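PDB 3CC1: putative alpha-N-acetylgalactosaminidase from Bacillus halodurans C-125, which probably removes terminal alpha-linked N-acetylgalactosamine from glycoconjugates, as a glycoside hydrolase with a TIM-barrel domain followed by a C-terminal beta-sandwich domain. Local coordinates for residues A[33-38]-A[48-53]; A[94-99]-A[108-113]. All blocks are in the same frame, centred on the assembly; numbering follows the deposited sequence.

Contact 1: A[33-38]-A[48-53]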
# COMPACT_ATOMS: atom_id res chain seq x y z
N GLY A 33 34.92 7.78 -27.96
CA GLY A 33 35.71 7.60 -26.76
C GLY A 33 35.18 6.47 -25.89
O GLY A 33 35.92 5.64 -25.43
N ASN A 34 33.87 6.43 -25.68
CA ASN A 34 33.28 5.36 -24.89
C ASN A 34 33.39 4.00 -25.59
O ASN A 34 33.70 2.99 -24.95
CB ASN A 34 31.86 5.70 -24.50
CG ASN A 34 31.80 6.70 -23.36
OD1 ASN A 34 31.82 6.30 -22.20
ND2 ASN A 34 31.73 7.99 -23.69
N ALA A 35 33.24 4.02 -26.91
CA ALA A 35 33.33 2.82 -27.75
C ALA A 35 34.75 2.25 -27.66
O ALA A 35 34.94 1.03 -27.53
CB ALA A 35 32.97 3.14 -29.18
N GLU A 36 35.74 3.14 -27.70
CA GLU A 36 37.14 2.72 -27.61
C GLU A 36 37.44 2.13 -26.25
O GLU A 36 38.11 1.13 -26.13
CB GLU A 36 38.10 3.86 -27.93
CG GLU A 36 38.14 4.17 -29.42
CD GLU A 36 38.76 5.53 -29.77
OE1 GLU A 36 39.24 6.23 -28.84
OE2 GLU A 36 38.75 5.91 -30.96
N TYR A 37 36.89 2.74 -25.21
CA TYR A 37 37.10 2.22 -23.87
C TYR A 37 36.49 0.83 -23.79
O TYR A 37 37.12 -0.10 -23.33
CB TYR A 37 36.51 3.12 -22.81
CG TYR A 37 36.76 2.67 -21.39
CD1 TYR A 37 35.96 1.71 -20.79
CD2 TYR A 37 37.74 3.26 -20.62
CE1 TYR A 37 36.18 1.31 -19.50
CE2 TYR A 37 37.97 2.86 -19.32
CZ TYR A 37 37.18 1.91 -18.76
OH TYR A 37 37.37 1.55 -17.47
N MSE A 38 35.28 0.70 -24.27
CA MSE A 38 34.58 -0.57 -24.19
C MSE A 38 35.37 -1.65 -24.93
O MSE A 38 35.48 -2.79 -24.49
CB MSE A 38 33.20 -0.47 -24.78
CG MSE A 38 32.42 -1.77 -24.68
SE MSE A 38 30.59 -1.58 -25.34
CE MSE A 38 29.99 -0.46 -23.96
N GLU A 48 28.86 -4.89 -25.51
CA GLU A 48 28.90 -4.79 -26.95
C GLU A 48 28.20 -3.63 -27.63
O GLU A 48 28.58 -3.25 -28.72
CB GLU A 48 28.49 -6.13 -27.54
CG GLU A 48 27.10 -6.45 -27.51
CD GLU A 48 26.80 -7.59 -28.47
OE1 GLU A 48 27.55 -7.69 -29.47
OE2 GLU A 48 25.83 -8.39 -28.25
N TYR A 49 27.17 -3.07 -26.99
CA TYR A 49 26.36 -2.06 -27.63
C TYR A 49 26.81 -0.65 -27.21
O TYR A 49 27.11 -0.39 -26.06
CB TYR A 49 24.90 -2.23 -27.27
CG TYR A 49 24.24 -3.38 -27.96
CD1 TYR A 49 23.85 -3.27 -29.28
CD2 TYR A 49 24.08 -4.60 -27.31
CE1 TYR A 49 23.28 -4.34 -29.95
CE2 TYR A 49 23.51 -5.67 -27.96
CZ TYR A 49 23.10 -5.54 -29.27
OH TYR A 49 22.51 -6.59 -29.93
N ILE A 50 26.86 0.23 -28.20
CA ILE A 50 27.14 1.66 -28.02
C ILE A 50 25.89 2.37 -28.53
O ILE A 50 25.56 2.31 -29.73
CB ILE A 50 28.43 2.08 -28.78
CG1 ILE A 50 29.68 1.39 -28.16
CG2 ILE A 50 28.57 3.64 -28.86
CD1 ILE A 50 30.08 1.93 -26.76
N VAL A 51 25.16 3.00 -27.61
CA VAL A 51 23.79 3.47 -27.92
C VAL A 51 23.63 4.95 -27.69
O VAL A 51 23.93 5.46 -26.61
CB VAL A 51 22.70 2.72 -27.08
CG1 VAL A 51 21.26 3.14 -27.49
CG2 VAL A 51 22.88 1.18 -27.19
N VAL A 52 23.15 5.62 -28.74
CA VAL A 52 22.91 7.04 -28.72
C VAL A 52 21.45 7.23 -28.37
O VAL A 52 20.55 6.73 -29.03
CB VAL A 52 23.28 7.73 -30.08
CG1 VAL A 52 22.78 9.19 -30.10
CG2 VAL A 52 24.79 7.67 -30.35
N ASP A 53 21.20 7.92 -27.28
CA ASP A 53 19.83 8.14 -26.86
C ASP A 53 19.13 9.25 -27.72
O ASP A 53 19.67 9.75 -28.73
CB ASP A 53 19.74 8.37 -25.33
CG ASP A 53 18.47 7.72 -24.71
OD1 ASP A 53 17.36 8.22 -24.93
OD2 ASP A 53 18.57 6.66 -24.09

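Contact 2: A[94-99]-A[108-113]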
# COMPACT_ATOMS: atom_id res chain seq x y z
N ALA A 94 25.88 11.20 -45.27
CA ALA A 94 26.49 10.00 -44.68
C ALA A 94 25.65 9.41 -43.53
O ALA A 94 25.62 8.18 -43.29
CB ALA A 94 27.93 10.32 -44.24
N GLY A 95 24.93 10.27 -42.83
CA GLY A 95 24.13 9.84 -41.69
C GLY A 95 25.02 9.19 -40.65
O GLY A 95 26.17 9.59 -40.46
N PHE A 96 24.51 8.17 -40.01
CA PHE A 96 25.25 7.47 -38.96
C PHE A 96 26.17 6.36 -39.54
O PHE A 96 26.79 5.64 -38.80
CB PHE A 96 24.31 6.85 -37.92
CG PHE A 96 23.86 7.80 -36.82
CD1 PHE A 96 24.76 8.64 -36.21
CD2 PHE A 96 22.55 7.80 -36.37
CE1 PHE A 96 24.35 9.48 -35.18
CE2 PHE A 96 22.14 8.64 -35.35
CZ PHE A 96 23.05 9.47 -34.76
N LYS A 97 26.27 6.24 -40.86
CA LYS A 97 27.06 5.14 -41.44
C LYS A 97 28.54 5.20 -41.01
O LYS A 97 29.09 4.21 -40.62
CB LYS A 97 26.89 5.05 -42.96
CG LYS A 97 27.60 3.83 -43.65
CD LYS A 97 27.17 2.52 -43.02
CE LYS A 97 27.62 1.26 -43.82
NZ LYS A 97 27.12 0.00 -43.05
N PRO A 98 29.18 6.38 -41.04
CA PRO A 98 30.57 6.40 -40.63
C PRO A 98 30.79 6.04 -39.16
O PRO A 98 31.76 5.38 -38.80
CB PRO A 98 31.00 7.85 -40.92
CG PRO A 98 30.07 8.29 -42.00
CD PRO A 98 28.77 7.61 -41.70
N LEU A 99 29.88 6.46 -38.31
CA LEU A 99 29.98 6.22 -36.88
C LEU A 99 29.79 4.74 -36.59
O LEU A 99 30.55 4.17 -35.86
CB LEU A 99 28.96 7.10 -36.11
CG LEU A 99 28.96 7.01 -34.58
CD1 LEU A 99 30.35 7.20 -33.98
CD2 LEU A 99 27.97 8.01 -34.03
N LEU A 108 32.24 -3.82 -32.04
CA LEU A 108 31.10 -3.47 -31.21
C LEU A 108 29.87 -3.25 -32.09
O LEU A 108 29.94 -3.34 -33.31
CB LEU A 108 31.42 -2.23 -30.36
CG LEU A 108 32.60 -2.27 -29.37
CD1 LEU A 108 32.74 -0.90 -28.71
CD2 LEU A 108 32.43 -3.37 -28.31
N LYS A 109 28.75 -2.99 -31.47
CA LYS A 109 27.46 -2.80 -32.15
C LYS A 109 26.90 -1.42 -31.83
O LYS A 109 27.18 -0.86 -30.77
CB LYS A 109 26.49 -3.90 -31.74
CG LYS A 109 26.85 -5.26 -32.36
CD LYS A 109 26.05 -6.40 -31.77
CE LYS A 109 26.43 -7.78 -32.42
NZ LYS A 109 26.41 -7.72 -33.91
N PHE A 110 26.13 -0.88 -32.77
CA PHE A 110 25.65 0.51 -32.72
C PHE A 110 24.14 0.56 -32.58
O PHE A 110 23.41 -0.13 -33.28
CB PHE A 110 26.06 1.30 -33.97
CG PHE A 110 25.56 2.75 -33.97
CD1 PHE A 110 25.94 3.63 -32.97
CD2 PHE A 110 24.67 3.18 -34.91
CE1 PHE A 110 25.47 4.93 -32.95
CE2 PHE A 110 24.22 4.50 -34.92
CZ PHE A 110 24.60 5.36 -33.94
N GLY A 111 23.69 1.33 -31.60
CA GLY A 111 22.28 1.47 -31.33
C GLY A 111 21.82 2.91 -31.22
O GLY A 111 22.62 3.82 -30.93
N ILE A 112 20.53 3.12 -31.46
CA ILE A 112 19.88 4.42 -31.29
C ILE A 112 18.56 4.27 -30.60
O ILE A 112 17.95 3.20 -30.60
CB ILE A 112 19.67 5.20 -32.67
CG1 ILE A 112 18.69 4.44 -33.57
CG2 ILE A 112 21.04 5.42 -33.39
CD1 ILE A 112 18.46 5.07 -34.97
N HIS A 113 18.12 5.37 -29.97
CA HIS A 113 16.72 5.51 -29.52
C HIS A 113 16.00 6.42 -30.44
O HIS A 113 16.52 7.43 -30.86
CB HIS A 113 16.59 6.11 -28.10
CG HIS A 113 16.96 5.18 -26.99
ND1 HIS A 113 16.32 5.21 -25.76
CD2 HIS A 113 17.93 4.24 -26.89
CE1 HIS A 113 16.85 4.28 -24.98
NE2 HIS A 113 17.84 3.69 -25.63

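Contact 1: A[33-38]-A[48-53]
E48 brings its backbone to M38: the selenium of this selenomethionine lies 3.7 Å from E48 N, while CB of E48 leaves on the side away from the helix. A charged chain suits this partly exposed place. At Y49 the backbone again does the touching, with M38 CE 3.6 Å from Y49 O. CB of Y49 is directed away from the helix, and its ring meets that of F180. I50 is the strand's main contribution. Its CG1 branch leaves anti to the carbonyl carbon (chi1 -66°) and carries CD1 onto the helix backbone, 3.5 Å from A35 CA. I50 CG1 also sits 3.9 Å from A35 CB, and the small alanine lets the strand come close, the two CA atoms being 6.3 Å apart. From the next helical turn M38 reaches out with CG anti to its backbone N (chi1 -178°), then bends at chi3, so that its CE meets I50 CD1 tip to tip at 3.7 Å. A long, flexible, unbranched chain is well fitted to span the wider gap there. N34 adds its backbone carbon beside I50 CD1, but its ND2 bonds to E30 O and E320 OE1, and its OD1 accepts from L321 N. No hydrogen bond crosses between helix and strand, which run nearly antiparallel at 165°. The side-chain contacts are apolar, the selenomethionine end also packs on backbone N and O, and cohesion probably rests on burial and close packing.

Contact 2: A[94-99]-A[108-113]
F96 and F110 meet in a T-shaped pair, the edge of F110 directed at the face of F96 with the planes at 66° and the centroids 5.2 Å apart. The F110 CZ corner stands 3.8 Å above the F96 ring plane, displaced toward the rim, and F110 CE2 lies 3.8 Å from F96 CB. The weakly positive C-H rim of one phenylalanine thus faces the pi cloud of the other, an arrangement suited to a buried place, since neither ring carries a polar group. F110 achieves this by leaving the strand with CG anti to its backbone N (chi1 179°), which carries the ring out toward 94-99, its side chain crossing that of F96 at about a right angle. I112, two residues on and on the same side of the strand, sets its CG2 methyl 3.9 Å from F96 CE2; the branched side chain fills the place beside the ring at an oblique angle. L99, in the first turn of the helix, turns its CD2 methyl to F110 CE1 at 4.1 Å. F87, W56 and W176 also meet the F96 ring, making it part of a larger aromatic cluster. The type II' turn from A94 to K97 leads into the helix and places G95 where phi is positive, 59°, a conformation easy for glycine. Turn residue F96 and helix residue L99 thus cover F110 and I112, as in the helical layer packed on the parallel strands of a TIM barrel.

From the N terminus, the chain first passes through helix 28-41 and turns back into strand 49-52, and contact 1 closes this short loop of nine intervening residues. Only afterwards, beyond a long excursion, does contact 2 open, closing over the rest of helix 97-105 and the turn into strand 109-115. The two are therefore in series, neither nested nor crossed, with centres about 10 Å apart. Their strands are parallel neighbours in the barrel sheet, joined by probable backbone hydrogen bonds between K109 N and E48 O and between I50 N and K109 O. L108 touches A35 and M38, and L99 reaches V31 and L32, so helix 28-41 packs against both strand 49-52 and the segments of contact 2.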